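Local coordinates for MGS-M5 (Unidentified, PDB 4Q3N), which probably catalyses the NAD-dependent interconversion of L-lactate and pyruvate, at residues P122-A127 and P254-N259; H176-F181 and K215-A220; V262-D267 and K293-L298. All blocks are in the same frame, centred on the assembly; numbering follows the deposited sequence.

Overall arrangement
The three contacts lie within one chain and converge on the loop 176-181, which in lactate dehydrogenases carries the active-site histidine. Contact 1 joins the NAD-binding domain to the C-terminal domain, and its centre is about 15 Å from that of contact 2. The two meet where Asp-124 OD2 receives His-176 N at 2.8 Å. Contact 2 sets the turn of this loop (Asp-178, Glu-180) against helix 206-227, with an acetate bound at His-176. Contact 3, at the N-terminal end of helix 292-311, is centred about 15 Å from contact 1 and 18 Å from contact 2. Asn-259 ND2 links it to contact 1 through Glu-266 O (3.0 Å), and Phe-181 of contact 2 packs on Gln-297 and Leu-298.

Contact 1 (P122-A127 and P254-N259); sequences PVDVLA and PISVLN
Ser-256 OG donates a short hydrogen bond of 2.6 Å to Asp-124 OD1, in the one of two modelled conformers of the serine described here. The bond ties helix 123-134 of the Rossmann domain to strand 251-258 of the antiparallel sheet in the C-terminal domain. The hydroxyl does not come in the plane of the carboxylate but from above it, 37° out. Around this bond the packing is thin and comes from small groups. Both methyls of Val-123 stop at the same oxygen, CG1 and CG2 each 4.1 Å from Ser-256 OG, while one turn further along the helix Ala-127 CB faces Ser-256 CB at 4.3 Å.

Asp-124 sits in the first turn of the helix, two residues after Pro-122 at the N-cap, whose preceding peptide bond is cis. The nearby helix start would tend to favour the charged form of this buried carboxylate. A chi1 of -58° swings the carboxylate to the strand side, and its rotation divides OD1 to Ser-256 and OD2 to His-176 N. Further out, Leu-305 of helix 292-311 packs on Asp-124, and the backbone of Ser-256 is hydrogen-bonded to Gly-143, at the end of the parallel sheet. The helix and strand axes pass 8.4 Å apart at closest approach, and the CA atoms of Asp-124 and Ser-256 are separated by 5.8 Å.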
ATOM      1  N   PRO A 122      14.357   2.227 -30.522  1.00 34.95           N
ATOM      2  CA  PRO A 122      14.448   0.795 -30.152  1.00 33.39           C
ATOM      3  C   PRO A 122      15.345   0.608 -28.929  1.00 31.03           C
ATOM      4  O   PRO A 122      16.527   0.981 -28.921  1.00 32.83           O
ATOM      5  CB  PRO A 122      15.044   0.136 -31.421  1.00 33.85           C
ATOM      6  CG  PRO A 122      15.779   1.220 -32.080  1.00 36.64           C
ATOM      7  CD  PRO A 122      15.084   2.516 -31.779  1.00 35.81           C
ATOM      8  N   VAL A 123      14.755   0.080 -27.880  1.00 28.15           N
ATOM      9  CA  VAL A 123      15.340   0.191 -26.570  1.00 28.60           C
ATOM     10  C   VAL A 123      16.667  -0.593 -26.438  1.00 28.67           C
ATOM     11  O   VAL A 123      17.582  -0.150 -25.762  1.00 29.17           O
ATOM     12  CB  VAL A 123      14.308  -0.264 -25.492  1.00 26.21           C
ATOM     13  CG1 VAL A 123      13.909  -1.753 -25.692  1.00 26.16           C
ATOM     14  CG2 VAL A 123      14.866  -0.045 -24.053  1.00 26.84           C
ATOM     15  N   ASP A 124      16.795  -1.739 -27.101  1.00 27.30           N
ATOM     16  CA  ASP A 124      18.027  -2.520 -26.931  1.00 28.52           C
ATOM     17  C   ASP A 124      19.192  -1.788 -27.554  1.00 29.39           C
ATOM     18  O   ASP A 124      20.258  -1.705 -26.956  1.00 29.63           O
ATOM     19  CB  ASP A 124      17.885  -3.928 -27.527  1.00 29.72           C
ATOM     20  CG  ASP A 124      16.723  -4.692 -26.894  1.00 32.28           C
ATOM     21  OD1 ASP A 124      16.768  -4.921 -25.665  1.00 30.03           O
ATOM     22  OD2 ASP A 124      15.743  -5.001 -27.611  1.00 34.82           O
ATOM     23  N   VAL A 125      19.002  -1.216 -28.747  1.00 28.40           N
ATOM     24  CA  VAL A 125      20.133  -0.550 -29.387  0.50 29.93           C
ATOM     25  C   VAL A 125      20.429   0.746 -28.632  1.00 30.29           C
ATOM     26  O   VAL A 125      21.590   1.047 -28.382  1.00 32.61           O
ATOM     27  CB  VAL A 125      19.910  -0.273 -30.910  0.50 34.80           C
ATOM     28  CG1 VAL A 125      19.374  -1.522 -31.639  0.50 35.27           C
ATOM     29  CG2 VAL A 125      19.031   0.920 -31.135  0.50 35.46           C
ATOM     30  N   LEU A 126      19.399   1.457 -28.179  1.00 28.11           N
ATOM     31  CA  LEU A 126      19.608   2.750 -27.540  1.00 27.93           C
ATOM     32  C   LEU A 126      20.198   2.597 -26.139  1.00 28.24           C
ATOM     33  O   LEU A 126      20.958   3.459 -25.689  1.00 29.89           O
ATOM     34  CB  LEU A 126      18.293   3.554 -27.508  1.00 26.12           C
ATOM     35  CG  LEU A 126      17.834   4.006 -28.911  1.00 28.06           C
ATOM     36  CD1 LEU A 126      16.557   4.813 -28.790  1.00 28.55           C
ATOM     37  CD2 LEU A 126      18.942   4.777 -29.720  1.00 28.06           C
ATOM     38  N   ALA A 127      19.913   1.475 -25.487  1.00 25.30           N
ATOM     39  CA  ALA A 127      20.576   1.173 -24.210  1.00 25.70           C
ATOM     40  C   ALA A 127      22.073   0.954 -24.408  1.00 26.53           C
ATOM     41  O   ALA A 127      22.925   1.423 -23.602  1.00 27.55           O
ATOM     42  CB  ALA A 127      19.915  -0.073 -23.525  1.00 27.03           C
ATOM     43  N   PRO A 254      13.190  -9.433 -16.584  1.00 26.89           N
ATOM     44  CA  PRO A 254      13.793  -9.447 -17.913  1.00 26.01           C
ATOM     45  C   PRO A 254      13.918  -8.007 -18.357  1.00 27.51           C
ATOM     46  O   PRO A 254      12.922  -7.280 -18.359  1.00 28.10           O
ATOM     47  CB  PRO A 254      12.805 -10.246 -18.752  1.00 29.02           C
ATOM     48  CG  PRO A 254      11.449 -10.032 -18.057  1.00 28.59           C
ATOM     49  CD  PRO A 254      11.781  -9.868 -16.578  1.00 27.37           C
ATOM     50  N   ILE A 255      15.150  -7.581 -18.640  1.00 23.99           N
ATOM     51  CA  ILE A 255      15.434  -6.199 -19.044  1.00 23.71           C
ATOM     52  C   ILE A 255      16.524  -6.242 -20.078  1.00 24.66           C
ATOM     53  O   ILE A 255      17.138  -7.297 -20.270  1.00 25.40           O
ATOM     54  CB  ILE A 255      15.903  -5.336 -17.850  1.00 24.34           C
ATOM     55  CG1 ILE A 255      16.946  -6.101 -17.019  1.00 25.69           C
ATOM     56  CG2 ILE A 255      14.744  -5.075 -16.909  1.00 24.09           C
ATOM     57  CD1 ILE A 255      17.769  -5.197 -16.107  1.00 25.17           C
ATOM     58  N   SER A 256      16.757  -5.111 -20.755  0.50 23.57           N
ATOM     59  CA  SER A 256      17.885  -4.962 -21.660  0.50 23.61           C
ATOM     60  C   SER A 256      19.191  -4.869 -20.884  0.50 24.11           C
ATOM     61  O   SER A 256      19.381  -3.928 -20.120  0.50 23.99           O
ATOM     62  CB  SER A 256      17.747  -3.711 -22.545  0.50 23.06           C
ATOM     63  OG  SER A 256      16.593  -3.735 -23.361  0.50 20.55           O
ATOM     64  N   VAL A 257      20.098  -5.821 -21.113  1.00 23.55           N
ATOM     65  CA  VAL A 257      21.402  -5.834 -20.425  1.00 24.99           C
ATOM     66  C   VAL A 257      22.462  -6.266 -21.392  1.00 27.86           C
ATOM     67  O   VAL A 257      22.161  -6.911 -22.423  1.00 28.42           O
ATOM     68  CB  VAL A 257      21.419  -6.807 -19.217  1.00 27.08           C
ATOM     69  CG1 VAL A 257      20.645  -6.216 -18.065  1.00 23.72           C
ATOM     70  CG2 VAL A 257      20.839  -8.183 -19.631  1.00 25.97           C
ATOM     71  N   LEU A 258      23.708  -5.943 -21.067  1.00 28.50           N
ATOM     72  CA  LEU A 258      24.816  -6.295 -21.939  1.00 28.70           C
ATOM     73  C   LEU A 258      25.096  -7.788 -21.777  1.00 30.62           C
ATOM     74  O   LEU A 258      25.504  -8.222 -20.681  1.00 29.88           O
ATOM     75  CB  LEU A 258      26.063  -5.488 -21.598  1.00 28.62           C
ATOM     76  CG  LEU A 258      27.269  -5.747 -22.519  1.00 32.07           C
ATOM     77  CD1 LEU A 258      27.018  -5.130 -23.963  1.00 30.19           C
ATOM     78  CD2 LEU A 258      28.592  -5.220 -21.923  1.00 33.84           C
ATOM     79  N   ASN A 259      24.914  -8.570 -22.841  1.00 31.17           N
ATOM     80  CA  ASN A 259      25.140 -10.025 -22.722  1.00 33.01           C
ATOM     81  C   ASN A 259      26.531 -10.334 -22.177  1.00 34.57           C
ATOM     82  O   ASN A 259      26.672 -10.979 -21.130  1.00 35.29           O
ATOM     83  CB  ASN A 259      24.971 -10.751 -24.054  1.00 32.31           C
ATOM     84  CG  ASN A 259      25.245 -12.266 -23.910  1.00 33.09           C
ATOM     85  OD1 ASN A 259      24.734 -12.897 -22.997  1.00 31.45           O
ATOM     86  ND2 ASN A 259      26.083 -12.823 -24.776  1.00 33.33           N
TER

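Contact 2 (H176-F181 and K215-A220). With ACT (acetate ion), chain J.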
ATOM      1  N   HIS A 176      13.392  -6.481 -27.938  1.00 29.50           N
ATOM      2  CA  HIS A 176      12.033  -5.952 -27.741  1.00 29.18           C
ATOM      3  C   HIS A 176      11.544  -5.489 -29.140  1.00 32.60           C
ATOM      4  O   HIS A 176      11.749  -4.355 -29.524  1.00 34.02           O
ATOM      5  CB  HIS A 176      12.049  -4.806 -26.728  1.00 29.54           C
ATOM      6  CG  HIS A 176      10.768  -4.026 -26.620  1.00 30.62           C
ATOM      7  ND1 HIS A 176       9.595  -4.566 -26.137  1.00 29.84           N
ATOM      8  CD2 HIS A 176      10.501  -2.713 -26.854  1.00 31.68           C
ATOM      9  CE1 HIS A 176       8.655  -3.637 -26.109  1.00 32.35           C
ATOM     10  NE2 HIS A 176       9.179  -2.501 -26.545  1.00 32.10           N
ATOM     11  N   GLY A 177      10.905  -6.378 -29.887  1.00 33.21           N
ATOM     12  CA  GLY A 177      10.613  -6.116 -31.317  1.00 34.14           C
ATOM     13  C   GLY A 177      10.329  -7.463 -31.944  1.00 35.85           C
ATOM     14  O   GLY A 177      10.090  -8.453 -31.207  1.00 35.13           O
ATOM     15  N   ASP A 178      10.382  -7.511 -33.269  1.00 39.60           N
ATOM     16  CA  ASP A 178       9.858  -8.634 -34.059  1.00 43.37           C
ATOM     17  C   ASP A 178      10.581  -9.951 -33.808  1.00 41.10           C
ATOM     18  O   ASP A 178      10.004 -11.006 -34.042  1.00 42.41           O
ATOM     19  CB  ASP A 178       9.923  -8.325 -35.572  1.00 51.06           C
ATOM     20  CG  ASP A 178       9.020  -7.143 -35.993  1.00 55.58           C
ATOM     21  OD1 ASP A 178       8.021  -6.839 -35.293  1.00 55.61           O
ATOM     22  OD2 ASP A 178       9.319  -6.517 -37.043  1.00 58.87           O
ATOM     23  N   SER A 179      11.821  -9.900 -33.326  1.00 38.91           N
ATOM     24  CA  SER A 179      12.591 -11.140 -33.121  1.00 36.92           C
ATOM     25  C   SER A 179      12.560 -11.657 -31.661  1.00 34.87           C
ATOM     26  O   SER A 179      13.221 -12.633 -31.331  1.00 33.73           O
ATOM     27  CB  SER A 179      14.046 -10.955 -33.620  1.00 35.35           C
ATOM     28  OG  SER A 179      14.855 -10.275 -32.651  1.00 32.25           O
ATOM     29  N   GLU A 180      11.761 -11.059 -30.791  1.00 33.03           N
ATOM     30  CA  GLU A 180      11.595 -11.627 -29.448  1.00 32.86           C
ATOM     31  C   GLU A 180      10.980 -13.015 -29.483  1.00 30.48           C
ATOM     32  O   GLU A 180      10.350 -13.403 -30.435  1.00 30.94           O
ATOM     33  CB  GLU A 180      10.701 -10.776 -28.578  1.00 34.65           C
ATOM     34  CG  GLU A 180       9.246 -10.796 -29.073  1.00 40.63           C
ATOM     35  CD  GLU A 180       8.445  -9.682 -28.458  1.00 45.18           C
ATOM     36  OE1 GLU A 180       9.072  -8.823 -27.810  1.00 43.27           O
ATOM     37  OE2 GLU A 180       7.213  -9.667 -28.606  1.00 52.02           O
ATOM     38  N   PHE A 181      11.114 -13.760 -28.404  1.00 28.06           N
ATOM     39  CA  PHE A 181      10.591 -15.118 -28.434  1.00 29.61           C
ATOM     40  C   PHE A 181      10.247 -15.540 -27.005  1.00 27.70           C
ATOM     41  O   PHE A 181      10.732 -14.939 -26.031  1.00 25.99           O
ATOM     42  CB  PHE A 181      11.614 -16.093 -29.054  1.00 32.37           C
ATOM     43  CG  PHE A 181      12.891 -16.229 -28.233  1.00 34.10           C
ATOM     44  CD1 PHE A 181      13.929 -15.310 -28.398  1.00 34.70           C
ATOM     45  CD2 PHE A 181      13.032 -17.249 -27.288  1.00 34.60           C
ATOM     46  CE1 PHE A 181      15.083 -15.401 -27.632  1.00 35.97           C
ATOM     47  CE2 PHE A 181      14.180 -17.367 -26.513  1.00 34.89           C
ATOM     48  CZ  PHE A 181      15.225 -16.445 -26.688  1.00 35.12           C
ATOM     49  N   LYS A 215       0.007 -13.175 -30.165  1.00 28.64           N
ATOM     50  CA  LYS A 215      -0.673 -12.077 -29.451  1.00 28.90           C
ATOM     51  C   LYS A 215       0.334 -11.139 -28.820  1.00 29.07           C
ATOM     52  O   LYS A 215       0.190  -9.912 -28.826  1.00 30.45           O
ATOM     53  CB  LYS A 215      -1.590 -12.631 -28.319  1.00 44.09           C
ATOM     54  CG  LYS A 215      -2.898 -13.238 -28.784  1.00 48.80           C
ATOM     55  CD  LYS A 215      -3.816 -12.145 -29.358  1.00 54.97           C
ATOM     56  CE  LYS A 215      -4.219 -11.118 -28.272  1.00 64.00           C
ATOM     57  NZ  LYS A 215      -5.002 -11.660 -27.107  1.00 63.79           N
ATOM     58  N   VAL A 216       1.346 -11.725 -28.205  1.00 27.50           N
ATOM     59  CA  VAL A 216       2.377 -10.894 -27.587  1.00 27.10           C
ATOM     60  C   VAL A 216       3.134 -10.075 -28.637  1.00 28.33           C
ATOM     61  O   VAL A 216       3.363  -8.868 -28.462  1.00 28.61           O
ATOM     62  CB  VAL A 216       3.362 -11.763 -26.765  1.00 28.75           C
ATOM     63  CG1 VAL A 216       4.603 -10.953 -26.333  1.00 28.38           C
ATOM     64  CG2 VAL A 216       2.653 -12.351 -25.556  1.00 27.26           C
ATOM     65  N   ARG A 217       3.508 -10.728 -29.744  1.00 29.40           N
ATOM     66  CA  ARG A 217       4.155 -10.059 -30.871  1.00 32.31           C
ATOM     67  C   ARG A 217       3.378  -8.853 -31.432  1.00 31.40           C
ATOM     68  O   ARG A 217       3.965  -7.827 -31.776  1.00 31.35           O
ATOM     69  CB  ARG A 217       4.353 -11.046 -32.041  1.00 38.47           C
ATOM     70  CG  ARG A 217       5.490 -12.034 -31.918  1.00 44.45           C
ATOM     71  CD  ARG A 217       6.804 -11.538 -32.550  1.00 51.63           C
ATOM     72  NE  ARG A 217       6.639 -10.687 -33.721  1.00 50.89           N
ATOM     73  CZ  ARG A 217       6.711 -11.104 -34.984  1.00 52.44           C
ATOM     74  NH1 ARG A 217       6.918 -12.382 -35.269  1.00 52.94           N
ATOM     75  NH2 ARG A 217       6.549 -10.229 -35.975  1.00 53.08           N
ATOM     76  N   ASP A 218       2.055  -8.995 -31.510  1.00 27.82           N
ATOM     77  CA  ASP A 218       1.173  -8.030 -32.182  1.00 27.33           C
ATOM     78  C   ASP A 218       0.582  -7.009 -31.217  1.00 26.05           C
ATOM     79  O   ASP A 218      -0.107  -6.094 -31.656  1.00 26.94           O
ATOM     80  CB  ASP A 218       0.025  -8.765 -32.848  1.00 28.45           C
ATOM     81  CG  ASP A 218      -0.623  -7.975 -33.973  1.00 32.44           C
ATOM     82  OD1 ASP A 218       0.082  -7.274 -34.772  1.00 31.62           O
ATOM     83  OD2 ASP A 218      -1.854  -8.122 -34.108  1.00 34.35           O
ATOM     84  N   ALA A 219       0.854  -7.163 -29.914  1.00 25.01           N
ATOM     85  CA  ALA A 219       0.197  -6.324 -28.890  1.00 25.16           C
ATOM     86  C   ALA A 219       0.397  -4.819 -29.054  1.00 26.76           C
ATOM     87  O   ALA A 219      -0.568  -4.057 -29.004  1.00 28.21           O
ATOM     88  CB  ALA A 219       0.649  -6.752 -27.483  1.00 24.56           C
ATOM     89  N   ALA A 220       1.630  -4.373 -29.270  1.00 25.76           N
ATOM     90  CA  ALA A 220       1.871  -2.949 -29.484  1.00 26.14           C
ATOM     91  C   ALA A 220       1.104  -2.417 -30.678  1.00 29.68           C
ATOM     92  O   ALA A 220       0.478  -1.349 -30.625  1.00 30.81           O
ATOM     93  CB  ALA A 220       3.366  -2.687 -29.686  1.00 26.94           C
TER
HETATM   94  C   ACT J 409       6.700   0.682 -25.488  1.00 49.98           C
HETATM   95  O   ACT J 409       5.894   0.041 -24.779  1.00 48.43           O
HETATM   96  OXT ACT J 409       7.684   0.040 -26.009  1.00 49.83           O
HETATM   97  CH3 ACT J 409       6.414   2.152 -25.699  1.00 49.75           C
HETATM   98  O   HOH W   1       5.296  -7.575 -34.973  1.00 53.65           O
HETATM   99  O   HOH W   2       6.801  -7.467 -32.147  1.00 67.52           O
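With CG beside its backbone N (chi1 -77°) and two further bends along the chain, Arg-217 folds its guanidinium back beneath the turn that starts at Gly-177. Asp-178 O rests over one face of the group, 3.4 Å from Arg-217 CZ and displaced toward the rim. Asp-178 OD1 reaches Arg-217 NH2 at 3.8 Å, a long salt bridge whose carboxylate and guanidinium planes are 49° apart. Water bridges the pair: one molecule accepts from Arg-217 NH2 at 3.1 Å and lies 2.8 Å from Asp-178 OD1, and a second is 2.9 Å from Arg-217 O. Tyr-213 OH takes up NH1 of the same arginine.

The turn belongs to the Gly-Glu-His-Gly-Asp loop of the lactate/malate dehydrogenases, in which the histidine pairs with an aspartate. Here His-176 ND1 is hydrogen-bonded to Asp-149. At the other ring nitrogen, His-176 NE2 donates in plane to OXT of an acetate (3.0 Å, 157°), which probably comes from the crystallisation liquor and perhaps marks where the substrate carboxylate or keto group would lie. Deeper in, Glu-180 places CG between its backbone N and carbonyl carbon and then runs out extended, bringing OE2 to 3.7 Å from Val-216 CG1.

Contact 3 (V262-D267 and K293-L298); sequences VYDCED and KENSQL
Asn-295 ND2 is held by both oxygens of Asp-264: it donates to OD1 at 3.2 Å with a bent angle of 139°, and more weakly to Asp-264 OD2 at 3.5 Å. OD1 is used on its syn side, facing the other oxygen, and lies somewhat out of the amide plane. The two side chains cross at about a right angle, with the planes of carboxylate and amide 62° apart.

The amide's other end is fixed by a water. This molecule accepts from Asp-264 N at 3.0 Å and donates to Asn-295 OD1 at 2.8 Å, so the asparagine reads both the side chain and the backbone of one residue. ND2 facing the carboxylate and OD1 facing the water together fix the flip of the amide. Were Asn-295 replaced by alanine, the Asp-264 carboxylate would probably lose its amide donor and the water the oxygen it donates to, leaving the aspartate freer to turn.

Beneath this polar layer the packing is apolar. Leu-298, one turn on, has CG anti to the backbone N (chi1 -176°), which carries its branched end toward the loop. Leu-298 CD2 lies 3.6 Å from Tyr-263 CB, and it also touches Cys-265 SG at 3.7 Å. The tyrosine crosses the leucine at about a right angle, and its OH is tied to Val-286 O and Leu-288 N. On the backbone of the loop, Tyr-263 O and Asp-264 O hold a Tris molecule, probably from the crystallisation liquor. Loop 262-267 connects strands 251-258 and 270-278, and it is clasped here by the long C-terminal helix 292-311, which packs on this antiparallel sheet in the alpha/beta C-terminal domain of the lactate/malate dehydrogenase fold.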
ATOM      1  N   VAL A 262      27.522 -13.995 -21.207  1.00 32.98           N
ATOM      2  CA  VAL A 262      26.700 -14.835 -20.339  1.00 32.94           C
ATOM      3  C   VAL A 262      25.978 -15.884 -21.176  1.00 34.07           C
ATOM      4  O   VAL A 262      26.114 -17.071 -20.895  1.00 34.76           O
ATOM      5  CB  VAL A 262      25.691 -14.046 -19.504  1.00 31.52           C
ATOM      6  CG1 VAL A 262      24.782 -15.045 -18.757  1.00 31.40           C
ATOM      7  CG2 VAL A 262      26.428 -13.143 -18.497  1.00 31.11           C
ATOM      8  N   TYR A 263      25.259 -15.463 -22.225  1.00 33.40           N
ATOM      9  CA  TYR A 263      24.649 -16.411 -23.149  1.00 35.22           C
ATOM     10  C   TYR A 263      25.601 -16.604 -24.338  1.00 39.06           C
ATOM     11  O   TYR A 263      26.543 -15.798 -24.537  1.00 37.53           O
ATOM     12  CB  TYR A 263      23.237 -15.910 -23.579  1.00 32.96           C
ATOM     13  CG  TYR A 263      22.177 -16.062 -22.495  1.00 32.52           C
ATOM     14  CD1 TYR A 263      22.106 -15.159 -21.419  1.00 30.67           C
ATOM     15  CD2 TYR A 263      21.257 -17.122 -22.527  1.00 31.40           C
ATOM     16  CE1 TYR A 263      21.157 -15.301 -20.408  1.00 30.15           C
ATOM     17  CE2 TYR A 263      20.276 -17.266 -21.530  1.00 30.71           C
ATOM     18  CZ  TYR A 263      20.241 -16.364 -20.459  1.00 30.78           C
ATOM     19  OH  TYR A 263      19.290 -16.500 -19.459  1.00 29.88           O
ATOM     20  N   ASP A 264      25.446 -17.649 -25.141  1.00 44.57           N
ATOM     21  CA  ASP A 264      26.502 -17.760 -26.157  1.00 53.37           C
ATOM     22  C   ASP A 264      26.218 -16.966 -27.441  1.00 51.75           C
ATOM     23  O   ASP A 264      26.962 -17.057 -28.395  1.00 58.06           O
ATOM     24  CB  ASP A 264      26.827 -19.220 -26.480  1.00 60.58           C
ATOM     25  CG  ASP A 264      25.621 -20.026 -26.727  1.00 66.77           C
ATOM     26  OD1 ASP A 264      24.685 -19.475 -27.336  1.00 72.06           O
ATOM     27  OD2 ASP A 264      25.604 -21.199 -26.302  1.00 69.32           O
ATOM     28  N   CYS A 265      25.194 -16.136 -27.429  1.00 47.15           N
ATOM     29  CA  CYS A 265      24.998 -15.185 -28.510  1.00 44.62           C
ATOM     30  C   CYS A 265      26.040 -14.061 -28.442  1.00 42.51           C
ATOM     31  O   CYS A 265      26.848 -14.038 -27.515  1.00 43.31           O
ATOM     32  CB  CYS A 265      23.591 -14.618 -28.445  1.00 41.25           C
ATOM     33  SG  CYS A 265      23.264 -13.694 -26.940  1.00 39.55           S
ATOM     34  N   GLU A 266      26.004 -13.145 -29.420  1.00 41.92           N
ATOM     35  CA  GLU A 266      26.874 -11.966 -29.465  0.50 42.25           C
ATOM     36  C   GLU A 266      27.112 -11.384 -28.076  1.00 40.17           C
ATOM     37  O   GLU A 266      26.157 -11.170 -27.326  1.00 37.99           O
ATOM     38  CB  GLU A 266      26.261 -10.888 -30.377  0.50 42.11           C
ATOM     39  CG  GLU A 266      27.254  -9.916 -30.966  0.50 44.47           C
ATOM     40  CD  GLU A 266      28.086 -10.539 -32.102  0.50 46.86           C
ATOM     41  OE1 GLU A 266      27.588 -10.681 -33.240  0.50 48.23           O
ATOM     42  OE2 GLU A 266      29.238 -10.909 -31.841  0.50 49.99           O
ATOM     43  N   ASP A 267      28.370 -11.129 -27.741  1.00 40.63           N
ATOM     44  CA  ASP A 267      28.704 -10.566 -26.441  1.00 41.69           C
ATOM     45  C   ASP A 267      28.395  -9.070 -26.383  1.00 37.65           C
ATOM     46  O   ASP A 267      27.902  -8.567 -25.372  1.00 34.21           O
ATOM     47  CB  ASP A 267      30.182 -10.818 -26.143  1.00 47.77           C
ATOM     48  CG  ASP A 267      30.458 -12.266 -25.777  1.00 53.04           C
ATOM     49  OD1 ASP A 267      29.512 -13.083 -25.770  1.00 52.99           O
ATOM     50  OD2 ASP A 267      31.624 -12.588 -25.485  1.00 59.87           O
ATOM     51  N   LYS A 293      15.980 -24.701 -30.006  1.00 40.25           N
ATOM     52  CA  LYS A 293      15.194 -23.675 -30.684  1.00 40.36           C
ATOM     53  C   LYS A 293      15.410 -22.282 -30.076  1.00 36.11           C
ATOM     54  O   LYS A 293      15.708 -21.327 -30.783  1.00 34.04           O
ATOM     55  CB  LYS A 293      13.711 -24.044 -30.646  1.00 44.24           C
ATOM     56  CG  LYS A 293      12.783 -22.974 -31.201  1.00 48.40           C
ATOM     57  CD  LYS A 293      11.325 -23.450 -31.218  1.00 52.87           C
ATOM     58  CE  LYS A 293      10.366 -22.320 -31.642  1.00 58.25           C
ATOM     59  NZ  LYS A 293       8.928 -22.718 -31.765  1.00 58.68           N
ATOM     60  N   GLU A 294      15.284 -22.170 -28.759  1.00 32.92           N
ATOM     61  CA  GLU A 294      15.400 -20.869 -28.072  1.00 31.15           C
ATOM     62  C   GLU A 294      16.807 -20.286 -28.220  1.00 30.80           C
ATOM     63  O   GLU A 294      16.990 -19.076 -28.388  1.00 28.69           O
ATOM     64  CB  GLU A 294      15.054 -21.051 -26.579  1.00 30.15           C
ATOM     65  CG  GLU A 294      13.631 -21.421 -26.362  1.00 31.29           C
ATOM     66  CD  GLU A 294      13.391 -22.082 -25.002  1.00 34.84           C
ATOM     67  OE1 GLU A 294      14.377 -22.453 -24.313  1.00 33.68           O
ATOM     68  OE2 GLU A 294      12.211 -22.268 -24.649  1.00 35.06           O
ATOM     69  N   ASN A 295      17.816 -21.152 -28.148  1.00 31.53           N
ATOM     70  CA  ASN A 295      19.174 -20.665 -28.268  1.00 36.34           C
ATOM     71  C   ASN A 295      19.402 -20.078 -29.666  1.00 37.57           C
ATOM     72  O   ASN A 295      20.039 -19.032 -29.844  1.00 37.31           O
ATOM     73  CB  ASN A 295      20.178 -21.787 -27.994  1.00 41.19           C
ATOM     74  CG  ASN A 295      21.489 -21.257 -27.436  1.00 44.86           C
ATOM     75  OD1 ASN A 295      21.505 -20.318 -26.644  1.00 44.38           O
ATOM     76  ND2 ASN A 295      22.588 -21.837 -27.866  1.00 48.00           N
ATOM     77  N   SER A 296      18.877 -20.785 -30.654  1.00 38.33           N
ATOM     78  CA  SER A 296      18.896 -20.301 -32.025  1.00 43.14           C
ATOM     79  C   SER A 296      18.157 -18.961 -32.137  1.00 38.67           C
ATOM     80  O   SER A 296      18.625 -18.020 -32.809  1.00 37.51           O
ATOM     81  CB  SER A 296      18.282 -21.341 -32.947  1.00 48.79           C
ATOM     82  OG  SER A 296      18.278 -20.865 -34.266  1.00 56.40           O
ATOM     83  N   GLN A 297      17.003 -18.864 -31.495  1.00 35.20           N
ATOM     84  CA  GLN A 297      16.225 -17.634 -31.585  1.00 34.57           C
ATOM     85  C   GLN A 297      16.966 -16.496 -30.891  1.00 33.32           C
ATOM     86  O   GLN A 297      16.911 -15.355 -31.345  1.00 33.06           O
ATOM     87  CB  GLN A 297      14.822 -17.819 -30.990  1.00 34.17           C
ATOM     88  CG  GLN A 297      13.895 -18.787 -31.791  1.00 32.97           C
ATOM     89  CD  GLN A 297      12.590 -18.985 -31.046  1.00 32.62           C
ATOM     90  OE1 GLN A 297      12.573 -19.470 -29.902  1.00 30.92           O
ATOM     91  NE2 GLN A 297      11.509 -18.512 -31.629  1.00 32.21           N
ATOM     92  N   LEU A 298      17.664 -16.788 -29.789  1.00 30.71           N
ATOM     93  CA  LEU A 298      18.413 -15.736 -29.087  1.00 29.93           C
ATOM     94  C   LEU A 298      19.585 -15.251 -29.973  1.00 32.39           C
ATOM     95  O   LEU A 298      19.828 -14.035 -30.137  1.00 32.47           O
ATOM     96  CB  LEU A 298      18.912 -16.247 -27.703  1.00 30.54           C
ATOM     97  CG  LEU A 298      19.609 -15.128 -26.913  1.00 31.15           C
ATOM     98  CD1 LEU A 298      18.633 -14.005 -26.574  1.00 28.98           C
ATOM     99  CD2 LEU A 298      20.348 -15.659 -25.651  1.00 31.92           C
TER
HETATM  100  O   HOH W   3      23.255 -19.599 -24.548  1.00 44.57           O